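Local coordinates for teicoplanin pseudoaglycone deacetylases Orf2 (Actinoplanes teichomyceticus, PDB 3DFF), which probably removes the acetyl group from an N-acetylated sugar of the teicoplanin pseudoaglycone, as a zinc-dependent deacetylase of the PIG-L family, at residues 186-192 against 246-250; 153-157 against 167-171; 59-63 against 231-235. All coordinates share one frame; numbering follows the deposited sequence. Where two conformers were deposited one is given.

Contact 1 (186-192 against 246-250); sequences EDLPYAV and RLDEH
A zinc site can form where Glu186 meets His250: both residues bind zinc in a structure of this protein, though no zinc sits between them in this model. Here they are joined directly. NE2 of His250 donates to OE1 of Glu186 over 2.7 Å, with an N-H...O angle of 155°. The oxygen lies at the ring edge, close to the imidazole plane. The nitrogen, in contrast, reaches that oxygen from above the carboxylate plane. The extended Glu186 chain and the imidazole approach from opposite directions. With chi1 near 180° (-177°), the imidazole of His250 points out from the helix toward Glu186. Apolar side chains border the imidazole. CD2 of Leu188 touches CD2 of His250 at 4.0 Å, and CG2 of Val192 lies 4.1 Å from CB of His250. CB of Leu188 packs on CD2 of Leu247, also at 4.0 Å. Pro189, which follows a cis peptide bond, sets CB obliquely against NH1 of Arg246; the NE of that arginine is bonded to Asn242. The loop after strand 182-185 is thus packed on helix 243-254. Helix 216-226 adds Lys222 against Leu188 and Phe223 against Leu247, while strand 263-269 touches Glu186 through Thr263 and Trp265.

Contact 2 (153-157 against 167-171); sequences VTCAA and TRDAA
Arg168 makes the polar part of this contact, reaching from the helix to the carbonyl of Ala156 just past the end of the strand. NH1 of Arg168 donates to O of Ala156 over 3.0 Å, tilted 32° from the carbonyl plane. A water accepts from NH1 of Arg168 at 3.2 Å and donates to O of Ala157. The bend at chi3 (65°) brings NE and NH2 of Arg168 to face the Asp169 carboxylate. Both meet OD1 of Asp169, side-on and in the guanidinium plane. This salt bridge fixes the rotation of the group while NH1 serves the loop. The van der Waals contacts are close. CG of Arg168 lies 3.2 Å from O of Cys155, and CB of Ala157 is 3.6 Å from NH1 of Arg168. CG2 of Thr154 meets CB of Ala171 at 3.8 Å. OG1 of Thr154 lies 3.5 Å from CG2 of Thr167, but its hydrogen bond goes to O of Ile13. Cys155 and Ala157 also lie against His164, a ligand of the bound zinc. Strand 151-155 and helix 162-178 begin a beta-alpha-beta unit that ends in strand 182-185. Strands 9-14 and 182-185 flank strand 151-155 in the sheet, and helix 126-147 packs against Ala170.

Contact 3 (59-63 against 231-235); sequences MHTIW and SQMVL
The C-terminal end of helix 54-62 meets segment 231-235, which runs into helix 233-237, with Trp63 lying against Ser231, Gln232 and Leu235. NE2 of Gln232 lies over one face of the indole, offset toward its rim and 3.2 Å from NE1 of Trp63. Both nitrogens are donors, so they do not bond to each other. The Gln232 chain bends at chi2 (-58°), bringing the amide over the indole at 63° to the ring. NE2 of Gln232 donates to OG of Ser231 at 3.0 Å. That hydroxyl is also bonded to Glu78. The opposite indole face carries the carbonyl oxygen of Met59. At the ring edge, CD2 of Leu235 approaches NE1 of Trp63 to 3.6 Å. The contact lies by the metal site: the Trp63 side chain is about 5 Å from that of Asp97, and Gln232 about 7 Å from that of His16, both zinc-binding residues in structures of this protein. Trp63 is the first residue to leave the helical conformation. CA of Trp63 makes a CH...O contact with O of Ser231 at 3.3 Å. A water bridges the segments, donating to O of Ile62 and O of Ser231 and accepting from N of Leu235. CG2 of Ile62 lies 4.0 Å from CD1 of Leu235. Arg75 makes a cation-pi contact with Trp63.

In the fold
Contact 2 lies deepest, about 8 Å from the chain centre. Contact centres are 17 Å (1 and 2), 19 Å (1 and 3) and 24 Å (2 and 3) apart. Contact 2 is nested in the loop closed by contact 3 and closes before contact 1 opens; the segments of contacts 1 and 3 alternate. Strand 151-155 of contact 2 and strand 182-185, which leads into contact 1, are neighbours in the sheet. Contacts 1 and 2 touch through Asp187, whose OD1 is hydrogen-bonded to ND1 of His164, a ligand of the bound zinc; contact 1 thus supplies a second-shell residue. Consecutive helices 233-237 and 243-254 carry contacts 3 and 1, whose nearest atoms are about 6 Å apart without touching.

Contact 1 (186-192 against 246-250)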
# COMPACT_ATOMS: atom_id res chain seq x y z
N GLU A 186 -1.77 -5.21 7.97
CA GLU A 186 -3.15 -5.47 7.60
C GLU A 186 -3.64 -4.31 6.75
O GLU A 186 -3.68 -3.16 7.23
CB GLU A 186 -3.97 -5.61 8.89
CG GLU A 186 -5.38 -6.01 8.64
CD GLU A 186 -6.21 -6.05 9.92
OE1 GLU A 186 -6.03 -5.17 10.79
OE2 GLU A 186 -7.05 -6.97 10.04
N ASP A 187 -4.00 -4.58 5.48
CA ASP A 187 -4.40 -3.48 4.58
C ASP A 187 -5.63 -2.79 5.13
O ASP A 187 -6.65 -3.44 5.33
CB ASP A 187 -4.71 -3.98 3.15
CG ASP A 187 -3.61 -4.84 2.57
OD1 ASP A 187 -3.08 -4.44 1.50
OD2 ASP A 187 -3.30 -5.91 3.15
N LEU A 188 -5.53 -1.48 5.35
CA LEU A 188 -6.68 -0.66 5.75
C LEU A 188 -7.03 0.37 4.69
O LEU A 188 -6.14 0.92 4.03
CB LEU A 188 -6.42 0.03 7.09
CG LEU A 188 -6.11 -0.90 8.26
CD1 LEU A 188 -5.73 -0.09 9.48
CD2 LEU A 188 -7.32 -1.77 8.59
N PRO A 189 -8.33 0.67 4.52
CA PRO A 189 -9.45 0.13 5.31
C PRO A 189 -9.99 -1.22 4.82
O PRO A 189 -10.95 -1.72 5.39
CB PRO A 189 -10.52 1.21 5.13
CG PRO A 189 -10.29 1.69 3.72
CD PRO A 189 -8.78 1.66 3.53
N TYR A 190 -9.34 -1.83 3.83
CA TYR A 190 -9.79 -3.09 3.20
C TYR A 190 -10.19 -4.16 4.20
O TYR A 190 -11.17 -4.89 4.01
CB TYR A 190 -8.65 -3.72 2.39
CG TYR A 190 -8.37 -3.11 1.05
CD1 TYR A 190 -9.16 -3.42 -0.06
CD2 TYR A 190 -7.26 -2.28 0.86
CE1 TYR A 190 -8.87 -2.89 -1.32
CE2 TYR A 190 -6.96 -1.74 -0.39
CZ TYR A 190 -7.76 -2.06 -1.47
OH TYR A 190 -7.46 -1.54 -2.71
N ALA A 191 -9.42 -4.27 5.27
CA ALA A 191 -9.61 -5.36 6.24
C ALA A 191 -10.92 -5.23 7.00
O ALA A 191 -11.37 -6.19 7.65
CB ALA A 191 -8.45 -5.43 7.19
N VAL A 192 -11.53 -4.06 6.94
CA VAL A 192 -12.82 -3.84 7.62
C VAL A 192 -13.92 -4.57 6.85
O VAL A 192 -14.97 -4.93 7.42
CB VAL A 192 -13.11 -2.30 7.80
CG1 VAL A 192 -14.51 -2.04 8.38
CG2 VAL A 192 -12.06 -1.66 8.68
N ARG A 246 -14.44 3.84 11.71
CA ARG A 246 -14.26 2.45 11.31
C ARG A 246 -12.86 1.96 11.63
O ARG A 246 -12.70 0.83 12.07
CB ARG A 246 -14.56 2.27 9.82
CG ARG A 246 -16.06 2.15 9.54
CD ARG A 246 -16.31 1.93 8.08
NE ARG A 246 -16.23 3.18 7.34
CZ ARG A 246 -15.37 3.44 6.36
NH1 ARG A 246 -14.51 2.51 5.97
NH2 ARG A 246 -15.39 4.62 5.76
N LEU A 247 -11.87 2.82 11.45
CA LEU A 247 -10.50 2.47 11.85
C LEU A 247 -10.36 2.30 13.36
O LEU A 247 -9.70 1.37 13.83
CB LEU A 247 -9.50 3.50 11.32
CG LEU A 247 -9.38 3.62 9.79
CD1 LEU A 247 -8.29 4.63 9.47
CD2 LEU A 247 -9.09 2.29 9.11
N ASP A 248 -10.99 3.19 14.12
CA ASP A 248 -10.97 3.11 15.59
C ASP A 248 -11.65 1.83 16.08
O ASP A 248 -11.14 1.17 16.99
CB ASP A 248 -11.67 4.33 16.19
CG ASP A 248 -10.76 5.55 16.30
OD1 ASP A 248 -9.52 5.40 16.30
OD2 ASP A 248 -11.30 6.67 16.43
N GLU A 249 -12.79 1.50 15.47
CA GLU A 249 -13.56 0.32 15.85
C GLU A 249 -12.80 -0.96 15.52
O GLU A 249 -12.80 -1.92 16.28
CB GLU A 249 -14.93 0.32 15.16
CG GLU A 249 -15.84 -0.90 15.47
CD GLU A 249 -16.02 -1.21 16.97
OE1 GLU A 249 -15.76 -0.33 17.82
OE2 GLU A 249 -16.42 -2.36 17.30
N HIS A 250 -12.10 -0.94 14.38
CA HIS A 250 -11.34 -2.09 13.99
C HIS A 250 -10.22 -2.36 14.99
O HIS A 250 -10.01 -3.50 15.40
CB HIS A 250 -10.77 -1.90 12.57
CG HIS A 250 -10.02 -3.10 12.08
ND1 HIS A 250 -10.65 -4.24 11.63
CD2 HIS A 250 -8.69 -3.34 11.98
CE1 HIS A 250 -9.74 -5.12 11.26
NE2 HIS A 250 -8.55 -4.61 11.48

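Contact 2 (153-157 against 167-171)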
# COMPACT_ATOMS: atom_id res chain seq x y z
N VAL A 153 8.65 -3.67 5.84
CA VAL A 153 7.21 -3.92 6.03
C VAL A 153 6.47 -3.55 4.76
O VAL A 153 6.72 -2.50 4.18
CB VAL A 153 6.61 -3.16 7.22
CG1 VAL A 153 5.21 -3.70 7.55
CG2 VAL A 153 7.51 -3.29 8.49
N THR A 154 5.56 -4.42 4.35
CA THR A 154 4.76 -4.16 3.14
C THR A 154 3.35 -4.68 3.38
O THR A 154 3.01 -5.05 4.50
CB THR A 154 5.39 -4.79 1.89
OG1 THR A 154 4.71 -4.24 0.74
CG2 THR A 154 5.27 -6.31 1.89
N CYS A 155 2.51 -4.69 2.34
CA CYS A 155 1.10 -4.99 2.54
C CYS A 155 0.81 -6.48 2.49
O CYS A 155 1.45 -7.24 1.75
CB CYS A 155 0.25 -4.28 1.50
SG CYS A 155 0.69 -4.73 -0.22
N ALA A 156 -0.20 -6.92 3.26
CA ALA A 156 -0.69 -8.28 3.13
C ALA A 156 -1.50 -8.53 1.84
O ALA A 156 -1.70 -9.68 1.46
CB ALA A 156 -1.57 -8.63 4.35
N ALA A 157 -1.96 -7.46 1.20
CA ALA A 157 -2.84 -7.52 0.03
C ALA A 157 -4.20 -8.14 0.37
O ALA A 157 -4.83 -8.77 -0.46
CB ALA A 157 -2.17 -8.23 -1.19
N THR A 167 3.05 -5.94 -5.31
CA THR A 167 3.98 -5.32 -4.37
C THR A 167 4.42 -6.33 -3.33
O THR A 167 5.62 -6.48 -3.04
CB THR A 167 3.30 -4.12 -3.69
OG1 THR A 167 3.00 -3.13 -4.69
CG2 THR A 167 4.22 -3.51 -2.63
N ARG A 168 3.44 -7.03 -2.75
CA ARG A 168 3.70 -7.96 -1.68
C ARG A 168 4.62 -9.07 -2.17
O ARG A 168 5.64 -9.35 -1.54
CB ARG A 168 2.39 -8.53 -1.14
CG ARG A 168 2.59 -9.64 -0.09
CD ARG A 168 1.35 -10.50 0.04
NE ARG A 168 1.08 -11.25 -1.20
CZ ARG A 168 -0.10 -11.76 -1.52
NH1 ARG A 168 -1.16 -11.61 -0.72
NH2 ARG A 168 -0.24 -12.40 -2.67
N ASP A 169 4.27 -9.67 -3.30
CA ASP A 169 5.04 -10.80 -3.84
C ASP A 169 6.47 -10.34 -4.17
O ASP A 169 7.43 -10.98 -3.77
CB ASP A 169 4.35 -11.40 -5.08
CG ASP A 169 3.03 -12.10 -4.74
OD1 ASP A 169 2.65 -12.19 -3.54
OD2 ASP A 169 2.38 -12.61 -5.67
N ALA A 170 6.60 -9.22 -4.86
CA ALA A 170 7.94 -8.69 -5.20
C ALA A 170 8.77 -8.44 -3.94
O ALA A 170 9.96 -8.77 -3.90
CB ALA A 170 7.81 -7.40 -5.98
N ALA A 171 8.16 -7.86 -2.91
CA ALA A 171 8.87 -7.64 -1.64
C ALA A 171 9.30 -8.96 -0.97
O ALA A 171 10.41 -9.04 -0.41
CB ALA A 171 8.03 -6.80 -0.67
O HOH W 1 -4.16 -11.27 -1.70

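Contact 3 (59-63 against 231-235)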
# COMPACT_ATOMS: atom_id res chain seq x y z
N MSE A 59 -11.73 7.87 -12.44
CA MSE A 59 -11.07 7.87 -11.14
C MSE A 59 -10.60 9.26 -10.78
O MSE A 59 -10.74 9.70 -9.62
CB MSE A 59 -9.88 6.91 -11.11
CG MSE A 59 -10.25 5.44 -11.06
SE MSE A 59 -11.56 4.96 -9.68
CE MSE A 59 -11.08 6.24 -8.27
N HIS A 60 -10.05 9.96 -11.76
CA HIS A 60 -9.56 11.33 -11.53
C HIS A 60 -10.69 12.22 -11.02
O HIS A 60 -10.50 13.01 -10.10
CB HIS A 60 -8.92 11.91 -12.78
CG HIS A 60 -7.67 11.17 -13.20
ND1 HIS A 60 -7.06 11.36 -14.41
CD2 HIS A 60 -6.94 10.24 -12.54
CE1 HIS A 60 -6.00 10.58 -14.49
NE2 HIS A 60 -5.89 9.90 -13.36
N THR A 61 -11.87 12.07 -11.62
CA THR A 61 -13.06 12.80 -11.19
C THR A 61 -13.46 12.47 -9.75
O THR A 61 -13.80 13.37 -8.97
CB THR A 61 -14.23 12.55 -12.17
OG1 THR A 61 -13.88 13.11 -13.45
CG2 THR A 61 -15.51 13.20 -11.66
N ILE A 62 -13.38 11.19 -9.38
CA ILE A 62 -13.69 10.73 -8.03
C ILE A 62 -12.68 11.33 -7.03
O ILE A 62 -13.03 11.63 -5.87
CB ILE A 62 -13.73 9.19 -7.98
CG1 ILE A 62 -15.02 8.70 -8.65
CG2 ILE A 62 -13.61 8.66 -6.55
CD1 ILE A 62 -15.00 7.21 -8.99
N TRP A 63 -11.46 11.54 -7.51
CA TRP A 63 -10.38 12.12 -6.70
C TRP A 63 -10.41 13.64 -6.65
O TRP A 63 -9.51 14.27 -6.10
CB TRP A 63 -9.02 11.66 -7.24
CG TRP A 63 -8.77 10.20 -7.08
CD1 TRP A 63 -9.37 9.35 -6.20
CD2 TRP A 63 -7.80 9.42 -7.80
NE1 TRP A 63 -8.85 8.08 -6.34
CE2 TRP A 63 -7.88 8.10 -7.31
CE3 TRP A 63 -6.87 9.72 -8.80
CZ2 TRP A 63 -7.07 7.08 -7.80
CZ3 TRP A 63 -6.08 8.72 -9.29
CH2 TRP A 63 -6.18 7.40 -8.79
N SER A 231 -7.27 13.74 -2.06
CA SER A 231 -7.92 13.10 -3.21
C SER A 231 -8.68 11.83 -2.84
O SER A 231 -9.61 11.43 -3.53
CB SER A 231 -6.87 12.77 -4.27
OG SER A 231 -5.91 11.87 -3.76
N GLN A 232 -8.26 11.19 -1.75
CA GLN A 232 -8.81 9.91 -1.34
C GLN A 232 -9.88 10.01 -0.28
O GLN A 232 -10.54 9.02 0.01
CB GLN A 232 -7.67 9.02 -0.82
CG GLN A 232 -6.52 8.88 -1.80
CD GLN A 232 -6.94 8.30 -3.14
OE1 GLN A 232 -7.55 7.22 -3.21
NE2 GLN A 232 -6.61 9.02 -4.22
N MSE A 233 -10.07 11.19 0.30
CA MSE A 233 -10.99 11.31 1.42
C MSE A 233 -12.43 10.87 1.12
O MSE A 233 -13.01 10.08 1.87
CB MSE A 233 -10.93 12.70 2.05
CG MSE A 233 -9.72 12.92 2.99
SE MSE A 233 -9.26 11.40 4.18
CE MSE A 233 -7.82 10.64 3.09
N VAL A 234 -13.01 11.36 0.02
CA VAL A 234 -14.40 11.01 -0.30
C VAL A 234 -14.53 9.50 -0.50
O VAL A 234 -15.42 8.86 0.07
CB VAL A 234 -14.95 11.81 -1.52
CG1 VAL A 234 -16.34 11.32 -1.94
CG2 VAL A 234 -14.98 13.30 -1.19
N LEU A 235 -13.60 8.93 -1.27
CA LEU A 235 -13.56 7.49 -1.53
C LEU A 235 -13.42 6.66 -0.25
O LEU A 235 -14.12 5.67 -0.07
CB LEU A 235 -12.39 7.20 -2.48
CG LEU A 235 -12.27 5.93 -3.32
CD1 LEU A 235 -13.56 5.60 -4.03
CD2 LEU A 235 -11.14 6.15 -4.33
O HOH W 2 -12.03 10.54 -3.19